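Local atomic coordinates of tryptophane-5-halogenase (Microbispora sp. ATCC PTA-5024, PDB entry 5UAO), a protein that probably uses bound FAD to chlorinate carbon 5 of a tryptophan in a lanthipeptide during biosynthesis of NAI-107. Residues 43-48 with 57-62; 195-200 with 223-228. All blocks are in the same frame, centred on the assembly; numbering follows the deposited sequence.

Contact 1 (43-48 with 57-62); sequences LTALAL and VALVES. With FAD (flavin-adenine dinucleotide), chain E.
V57 reaches from its strand with both methyls and straddles one side of helix 39-51. CG1 lies anti to the backbone N (chi1 174°) and meets the CB of A45 at 4.1 Å, while the other branch, CG2, comes to 3.9 Å from the CB of L48, one helical turn further on. L59, two residues along the same strand face, brings its CD1 to the CB of A45 from another direction, 4.2 Å away, so the small alanine methyl meets two larger side chains. The short helix and strand axes run nearly antiparallel, at 173° and 8.9 Å apart at their closest, as expected for the return leg of the beta-alpha-beta unit formed by strand 31-35, helix 39-51 and strand 56-61. L48 also touches V32 and V34 of the first strand. At the C-terminal end of strand 56-61 the backbone O of S62 lies 3.2 Å from the ribose O2B of FAD, and OE1 of E61, whose OE2 is hydrogen-bonded to Y42, lies 3.8 Å from O3B. No hydrogen bond joins helix to strand; the contact among A45, L48, V57 and L59 is apolar throughout.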
loop_
_atom_site.group_PDB
_atom_site.type_symbol
_atom_site.label_atom_id
_atom_site.label_comp_id
_atom_site.label_asym_id
_atom_site.label_seq_id
_atom_site.Cartn_x
_atom_site.Cartn_y
_atom_site.Cartn_z
ATOM N N LEU A 43 24.913 12.529 0.847
ATOM C CA LEU A 43 24.304 11.253 0.720
ATOM C C LEU A 43 23.895 10.951 -0.700
ATOM O O LEU A 43 24.044 9.823 -1.163
ATOM C CB LEU A 43 23.130 11.087 1.693
ATOM C CG LEU A 43 23.456 11.153 3.189
ATOM C CD1 LEU A 43 22.173 11.161 3.932
ATOM C CD2 LEU A 43 24.306 9.961 3.695
ATOM N N THR A 44 23.393 11.932 -1.437
ATOM C CA THR A 44 23.045 11.702 -2.817
ATOM C C THR A 44 24.268 11.410 -3.654
ATOM O O THR A 44 24.241 10.448 -4.450
ATOM C CB THR A 44 22.409 12.954 -3.440
ATOM O OG1 THR A 44 21.258 13.284 -2.681
ATOM C CG2 THR A 44 22.020 12.706 -4.850
ATOM N N ALA A 45 25.331 12.202 -3.490
ATOM C CA ALA A 45 26.546 11.993 -4.294
ATOM C C ALA A 45 27.192 10.601 -4.009
ATOM O O ALA A 45 27.599 9.906 -4.930
ATOM C CB ALA A 45 27.544 13.103 -4.004
ATOM N N LEU A 46 27.199 10.185 -2.742
ATOM C CA LEU A 46 27.743 8.878 -2.375
ATOM C C LEU A 46 26.907 7.731 -2.951
ATOM O O LEU A 46 27.465 6.733 -3.373
ATOM C CB LEU A 46 27.862 8.758 -0.859
ATOM C CG LEU A 46 28.973 9.601 -0.305
ATOM C CD1 LEU A 46 28.823 9.748 1.189
ATOM C CD2 LEU A 46 30.300 8.926 -0.591
ATOM N N ALA A 47 25.569 7.894 -2.957
ATOM C CA ALA A 47 24.671 6.889 -3.511
ATOM C C ALA A 47 24.832 6.755 -5.028
ATOM O O ALA A 47 24.866 5.590 -5.521
ATOM C CB ALA A 47 23.237 7.196 -3.165
ATOM N N LEU A 48 24.967 7.899 -5.744
ATOM C CA LEU A 48 25.185 7.857 -7.156
ATOM C C LEU A 48 26.481 7.142 -7.541
ATOM O O LEU A 48 26.497 6.313 -8.447
ATOM C CB LEU A 48 25.192 9.241 -7.794
ATOM C CG LEU A 48 23.824 9.897 -7.883
ATOM C CD1 LEU A 48 24.052 11.420 -8.016
ATOM C CD2 LEU A 48 23.024 9.361 -9.041
ATOM N N VAL A 57 30.331 12.309 -11.083
ATOM C CA VAL A 57 29.453 12.953 -10.131
ATOM C C VAL A 57 30.227 14.079 -9.469
ATOM O O VAL A 57 31.297 13.872 -8.895
ATOM C CB VAL A 57 28.985 11.946 -9.079
ATOM C CG1 VAL A 57 28.187 12.642 -7.980
ATOM C CG2 VAL A 57 28.151 10.841 -9.719
ATOM N N ALA A 58 29.690 15.287 -9.550
ATOM C CA ALA A 58 30.321 16.493 -9.017
ATOM C C ALA A 58 29.411 17.043 -7.941
ATOM O O ALA A 58 28.194 17.048 -8.138
ATOM C CB ALA A 58 30.467 17.514 -10.132
ATOM N N LEU A 59 29.959 17.439 -6.800
ATOM C CA LEU A 59 29.237 18.133 -5.797
ATOM C C LEU A 59 29.668 19.610 -5.779
ATOM O O LEU A 59 30.848 19.884 -5.558
ATOM C CB LEU A 59 29.437 17.459 -4.411
ATOM C CG LEU A 59 28.473 17.984 -3.328
ATOM C CD1 LEU A 59 28.017 16.926 -2.325
ATOM C CD2 LEU A 59 29.065 19.169 -2.566
ATOM N N VAL A 60 28.684 20.528 -5.927
ATOM C CA VAL A 60 28.859 21.980 -5.951
ATOM C C VAL A 60 28.314 22.615 -4.666
ATOM O O VAL A 60 27.177 22.389 -4.283
ATOM C CB VAL A 60 28.123 22.620 -7.145
ATOM C CG1 VAL A 60 28.290 24.159 -7.202
ATOM C CG2 VAL A 60 28.507 21.965 -8.489
ATOM N N GLU A 61 29.127 23.366 -3.959
ATOM C CA GLU A 61 28.657 24.031 -2.749
ATOM C C GLU A 61 29.388 25.344 -2.466
ATOM O O GLU A 61 30.568 25.560 -2.847
ATOM C CB GLU A 61 28.763 23.137 -1.520
ATOM C CG GLU A 61 30.159 22.709 -1.182
ATOM C CD GLU A 61 30.304 21.938 0.113
ATOM O OE1 GLU A 61 29.615 22.225 1.110
ATOM O OE2 GLU A 61 31.139 21.035 0.146
ATOM N N SER A 62 28.652 26.214 -1.806
ATOM C CA SER A 62 29.082 27.559 -1.538
ATOM C C SER A 62 29.670 27.577 -0.153
ATOM O O SER A 62 28.975 27.297 0.822
ATOM C CB SER A 62 27.852 28.508 -1.591
ATOM O OG SER A 62 28.209 29.853 -1.315
HETATM P PA FAD E . 21.266 22.347 3.986
HETATM O O1A FAD E . 21.938 21.624 5.154
HETATM O O2A FAD E . 20.491 23.667 4.167
HETATM O O5B FAD E . 22.309 22.489 2.770
HETATM C C5B FAD E . 22.153 23.339 1.652
HETATM C C4B FAD E . 23.460 23.315 0.881
HETATM O O4B FAD E . 23.090 24.004 -0.317
HETATM C C3B FAD E . 24.669 24.062 1.480
HETATM O O3B FAD E . 25.974 23.317 1.286
HETATM C C2B FAD E . 24.695 25.382 0.703
HETATM O O2B FAD E . 26.025 26.033 0.592
HETATM C C1B FAD E . 24.144 24.915 -0.645
HETATM N N9A FAD E . 23.646 26.055 -1.452
HETATM C C8A FAD E . 22.520 26.792 -1.218
HETATM N N7A FAD E . 22.389 27.736 -2.191
HETATM C C5A FAD E . 23.453 27.600 -3.021
HETATM C C6A FAD E . 23.935 28.324 -4.191
HETATM N N6A FAD E . 23.213 29.377 -4.680
HETATM N N1A FAD E . 25.042 27.882 -4.768
HETATM C C2A FAD E . 25.745 26.825 -4.313
HETATM N N3A FAD E . 25.367 26.144 -3.230
HETATM C C4A FAD E . 24.250 26.496 -2.566
HETATM N N1 FAD E . 16.464 15.442 10.215
HETATM C C2 FAD E . 16.643 14.236 10.852
HETATM O O2 FAD E . 16.763 13.161 10.180
HETATM N N3 FAD E . 16.711 14.156 12.209
HETATM C C4 FAD E . 16.614 15.230 13.018
HETATM O O4 FAD E . 16.672 15.045 14.274
HETATM C C4X FAD E . 16.424 16.571 12.371
HETATM N N5 FAD E . 16.248 17.723 13.077
HETATM C C5X FAD E . 16.074 18.925 12.476
HETATM C C6 FAD E . 15.901 20.059 13.259
HETATM C C7 FAD E . 15.686 21.299 12.686
HETATM C C7M FAD E . 15.522 22.551 13.497
HETATM C C8 FAD E . 15.696 21.435 11.231
HETATM C C8M FAD E . 15.473 22.803 10.619
HETATM C C9 FAD E . 15.857 20.306 10.448
HETATM C C9A FAD E . 16.029 19.029 10.987
HETATM N N10 FAD E . 16.176 17.849 10.177
HETATM C C10 FAD E . 16.357 16.615 10.878
HETATM C "C1'" FAD E . 16.256 17.800 8.685
HETATM C "C2'" FAD E . 17.827 17.616 8.420
HETATM O "O2'" FAD E . 18.376 18.687 9.178
HETATM C "C3'" FAD E . 18.740 17.930 7.181
HETATM O "O3'" FAD E . 20.205 18.059 7.318
HETATM C "C4'" FAD E . 18.616 19.394 6.876
HETATM O "O4'" FAD E . 17.590 20.017 7.707
HETATM C "C5'" FAD E . 18.515 19.480 5.353
HETATM O "O5'" FAD E . 19.746 19.178 4.764
HETATM P P FAD E . 19.942 19.857 3.289
HETATM O O1P FAD E . 18.725 19.677 2.487
HETATM O O2P FAD E . 21.221 19.177 2.815
HETATM O O3P FAD E . 20.063 21.425 3.370
#

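Contact 2 (195-200 with 223-228). With FAD (flavin-adenine dinucleotide), chain E.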
loop_
_atom_site.group_PDB
_atom_site.type_symbol
_atom_site.label_atom_id
_atom_site.label_comp_id
_atom_site.label_asym_id
_atom_site.label_seq_id
_atom_site.Cartn_x
_atom_site.Cartn_y
_atom_site.Cartn_z
ATOM N N ARG A 195 33.739 14.507 -7.523
ATOM C CA ARG A 195 34.501 15.772 -7.707
ATOM C C ARG A 195 33.866 16.905 -6.920
ATOM O O ARG A 195 32.669 17.047 -6.916
ATOM C CB ARG A 195 34.531 16.150 -9.182
ATOM C CG ARG A 195 34.989 15.015 -10.079
ATOM C CD ARG A 195 35.393 15.512 -11.470
ATOM N NE ARG A 195 34.265 15.884 -12.337
ATOM C CZ ARG A 195 33.812 17.124 -12.528
ATOM N NH1 ARG A 195 34.331 18.157 -11.877
ATOM N NH2 ARG A 195 32.804 17.325 -13.369
ATOM N N HIS A 196 34.660 17.723 -6.275
ATOM C CA HIS A 196 34.151 18.860 -5.556
ATOM C C HIS A 196 34.301 20.171 -6.370
ATOM O O HIS A 196 35.322 20.364 -6.989
ATOM C CB HIS A 196 34.860 18.975 -4.238
ATOM C CG HIS A 196 34.204 19.933 -3.315
ATOM N ND1 HIS A 196 34.567 21.270 -3.236
ATOM C CD2 HIS A 196 33.196 19.757 -2.429
ATOM C CE1 HIS A 196 33.800 21.872 -2.342
ATOM N NE2 HIS A 196 32.960 20.976 -1.836
ATOM N N VAL A 197 33.261 21.027 -6.386
ATOM C CA VAL A 197 33.308 22.351 -6.984
ATOM C C VAL A 197 32.905 23.428 -5.930
ATOM O O VAL A 197 31.826 23.336 -5.323
ATOM C CB VAL A 197 32.401 22.392 -8.213
ATOM C CG1 VAL A 197 32.420 23.767 -8.845
ATOM C CG2 VAL A 197 32.858 21.353 -9.248
ATOM N N ASP A 198 33.777 24.386 -5.650
ATOM C CA ASP A 198 33.447 25.445 -4.720
ATOM C C ASP A 198 32.873 26.594 -5.531
ATOM O O ASP A 198 33.598 27.275 -6.263
ATOM C CB ASP A 198 34.656 25.854 -3.893
ATOM C CG ASP A 198 34.412 27.098 -3.006
ATOM O OD1 ASP A 198 33.257 27.489 -2.708
ATOM O OD2 ASP A 198 35.427 27.721 -2.609
ATOM N N ALA A 199 31.582 26.844 -5.377
ATOM C CA ALA A 199 30.938 27.903 -6.181
ATOM C C ALA A 199 29.639 28.335 -5.540
ATOM O O ALA A 199 28.994 27.567 -4.830
ATOM C CB ALA A 199 30.682 27.380 -7.586
ATOM N N THR A 200 29.271 29.579 -5.773
ATOM C CA THR A 200 27.985 30.076 -5.381
ATOM C C THR A 200 27.189 30.267 -6.620
ATOM O O THR A 200 27.569 31.068 -7.525
ATOM C CB THR A 200 28.110 31.380 -4.562
ATOM O OG1 THR A 200 28.838 31.044 -3.392
ATOM C CG2 THR A 200 26.716 31.874 -4.125
ATOM N N LEU A 223 28.647 26.210 -15.253
ATOM C CA LEU A 223 28.685 24.780 -14.963
ATOM C C LEU A 223 27.556 24.076 -15.762
ATOM O O LEU A 223 26.413 24.592 -15.887
ATOM C CB LEU A 223 28.511 24.583 -13.472
ATOM C CG LEU A 223 29.375 25.433 -12.545
ATOM C CD1 LEU A 223 28.871 25.236 -11.129
ATOM C CD2 LEU A 223 30.846 24.989 -12.707
ATOM N N HIS A 224 27.866 22.914 -16.305
ATOM C CA HIS A 224 26.901 22.174 -17.089
ATOM C C HIS A 224 26.987 20.740 -16.707
ATOM O O HIS A 224 28.101 20.183 -16.716
ATOM C CB HIS A 224 27.192 22.233 -18.609
ATOM C CG HIS A 224 26.284 21.334 -19.417
ATOM N ND1 HIS A 224 25.060 21.751 -19.909
ATOM C CD2 HIS A 224 26.398 20.024 -19.759
ATOM C CE1 HIS A 224 24.481 20.752 -20.552
ATOM N NE2 HIS A 224 25.267 19.692 -20.468
ATOM N N TYR A 225 25.835 20.096 -16.527
ATOM C CA TYR A 225 25.767 18.641 -16.223
ATOM C C TYR A 225 24.600 18.050 -16.985
ATOM O O TYR A 225 23.639 18.757 -17.369
ATOM C CB TYR A 225 25.625 18.325 -14.691
ATOM C CG TYR A 225 26.709 18.984 -13.854
ATOM C CD1 TYR A 225 28.006 18.488 -13.835
ATOM C CD2 TYR A 225 26.464 20.168 -13.190
ATOM C CE1 TYR A 225 29.021 19.148 -13.164
ATOM C CE2 TYR A 225 27.457 20.824 -12.501
ATOM C CZ TYR A 225 28.731 20.277 -12.485
ATOM O OH TYR A 225 29.649 20.968 -11.803
ATOM N N ASP A 226 24.615 16.755 -17.178
ATOM C CA ASP A 226 23.498 16.105 -17.870
ATOM C C ASP A 226 22.244 16.032 -16.988
ATOM O O ASP A 226 21.149 16.115 -17.475
ATOM C CB ASP A 226 23.880 14.708 -18.375
ATOM C CG ASP A 226 25.020 14.736 -19.434
ATOM O OD1 ASP A 226 25.034 15.636 -20.321
ATOM O OD2 ASP A 226 25.874 13.824 -19.376
ATOM N N PHE A 227 22.441 15.929 -15.681
ATOM C CA PHE A 227 21.345 15.892 -14.729
ATOM C C PHE A 227 21.759 16.680 -13.492
ATOM O O PHE A 227 22.905 16.617 -13.082
ATOM C CB PHE A 227 21.006 14.442 -14.319
ATOM C CG PHE A 227 19.661 14.300 -13.652
ATOM C CD1 PHE A 227 18.489 14.117 -14.420
ATOM C CD2 PHE A 227 19.547 14.379 -12.286
ATOM C CE1 PHE A 227 17.243 13.982 -13.821
ATOM C CE2 PHE A 227 18.308 14.225 -11.657
ATOM C CZ PHE A 227 17.142 14.058 -12.436
ATOM N N TYR A 228 20.803 17.357 -12.866
ATOM C CA TYR A 228 21.069 18.124 -11.646
ATOM C C TYR A 228 20.246 17.597 -10.456
ATOM O O TYR A 228 19.016 17.408 -10.578
ATOM C CB TYR A 228 20.664 19.600 -11.873
ATOM C CG TYR A 228 21.354 20.224 -13.069
ATOM C CD1 TYR A 228 20.885 19.994 -14.353
ATOM C CD2 TYR A 228 22.490 20.983 -12.905
ATOM C CE1 TYR A 228 21.550 20.502 -15.427
ATOM C CE2 TYR A 228 23.177 21.494 -14.004
ATOM C CZ TYR A 228 22.717 21.279 -15.233
ATOM O OH TYR A 228 23.420 21.829 -16.346
HETATM P PA FAD E . 21.266 22.347 3.986
HETATM O O1A FAD E . 21.938 21.624 5.154
HETATM O O2A FAD E . 20.491 23.667 4.167
HETATM O O5B FAD E . 22.309 22.489 2.770
HETATM C C5B FAD E . 22.153 23.339 1.652
HETATM C C4B FAD E . 23.460 23.315 0.881
HETATM O O4B FAD E . 23.090 24.004 -0.317
HETATM C C3B FAD E . 24.669 24.062 1.480
HETATM O O3B FAD E . 25.974 23.317 1.286
HETATM C C2B FAD E . 24.695 25.382 0.703
HETATM O O2B FAD E . 26.025 26.033 0.592
HETATM C C1B FAD E . 24.144 24.915 -0.645
HETATM N N9A FAD E . 23.646 26.055 -1.452
HETATM C C8A FAD E . 22.520 26.792 -1.218
HETATM N N7A FAD E . 22.389 27.736 -2.191
HETATM C C5A FAD E . 23.453 27.600 -3.021
HETATM C C6A FAD E . 23.935 28.324 -4.191
HETATM N N6A FAD E . 23.213 29.377 -4.680
HETATM N N1A FAD E . 25.042 27.882 -4.768
HETATM C C2A FAD E . 25.745 26.825 -4.313
HETATM N N3A FAD E . 25.367 26.144 -3.230
HETATM C C4A FAD E . 24.250 26.496 -2.566
HETATM N N1 FAD E . 16.464 15.442 10.215
HETATM C C2 FAD E . 16.643 14.236 10.852
HETATM O O2 FAD E . 16.763 13.161 10.180
HETATM N N3 FAD E . 16.711 14.156 12.209
HETATM C C4 FAD E . 16.614 15.230 13.018
HETATM O O4 FAD E . 16.672 15.045 14.274
HETATM C C4X FAD E . 16.424 16.571 12.371
HETATM N N5 FAD E . 16.248 17.723 13.077
HETATM C C5X FAD E . 16.074 18.925 12.476
HETATM C C6 FAD E . 15.901 20.059 13.259
HETATM C C7 FAD E . 15.686 21.299 12.686
HETATM C C7M FAD E . 15.522 22.551 13.497
HETATM C C8 FAD E . 15.696 21.435 11.231
HETATM C C8M FAD E . 15.473 22.803 10.619
HETATM C C9 FAD E . 15.857 20.306 10.448
HETATM C C9A FAD E . 16.029 19.029 10.987
HETATM N N10 FAD E . 16.176 17.849 10.177
HETATM C C10 FAD E . 16.357 16.615 10.878
HETATM C "C1'" FAD E . 16.256 17.800 8.685
HETATM C "C2'" FAD E . 17.827 17.616 8.420
HETATM O "O2'" FAD E . 18.376 18.687 9.178
HETATM C "C3'" FAD E . 18.740 17.930 7.181
HETATM O "O3'" FAD E . 20.205 18.059 7.318
HETATM C "C4'" FAD E . 18.616 19.394 6.876
HETATM O "O4'" FAD E . 17.590 20.017 7.707
HETATM C "C5'" FAD E . 18.515 19.480 5.353
HETATM O "O5'" FAD E . 19.746 19.178 4.764
HETATM P P FAD E . 19.942 19.857 3.289
HETATM O O1P FAD E . 18.725 19.677 2.487
HETATM O O2P FAD E . 21.221 19.177 2.815
HETATM O O3P FAD E . 20.063 21.425 3.370
#
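R195 sends its guanidinium towards the Y225 ring: NH2 stands 4.2 Å from CE1 of Y225, arriving at the ring's border almost level with it, with the guanidinium turned obliquely. The same NH2 forms a salt bridge with D56, and its approach to the ring is not a bond. Two residues on, V197 divides its branches between two partners. A chi1 of 179° turns CG1 away from the backbone N to pack on L223, 4.3 Å from CD2, and CG2 comes to 4.1 Å from the OH of Y225, the two side chains reaching out to meet each other. Within its own segment the backbone N of Y225 donates a nearly straight bond (167°) to the OH of Y228, 3.0 Å away, and its CB sits above the outer part of one face of the Y228 ring. A199 adds only a fringe to the packing, but its carbonyl O approaches C2A of the FAD adenine at 3.4 Å. No hydrogen bond crosses between the segments. In the eight-stranded mixed sheet, strand 195-208 runs between 56-61 and 211-217. L223 ends the outermost strand 222-223 and touches T217 of 211-217, whereas 227-230 lies beyond 31-35, so the contact spans strands rather than joining neighbours; Y225 touches A58 and V60 of 56-61, and Y228 reaches V212 and L215 of 211-217.

In the fold
The centres of contact 1 and contact 2 lie about 9 Å apart, and both reach the same mixed sheet, where strands 56-61 and 195-208 run side by side and parallel. They follow in series along the chain: 43-48 with 57-62 is complete long before 195-200 meets 223-228. Direct hydrogen bonds probably tie them together, S62 OG to T200 OG1 at 2.5 Å and E61 OE2 to H196 NE2 at 2.7 Å. Contact 1 belongs to the beta-alpha-beta unit, whose glycine-rich turn is consistent with a Rossmann-type FAD-binding motif, and contact 2 adds a later strand beside it. Together the two strand ends line the adenosine half of the FAD site.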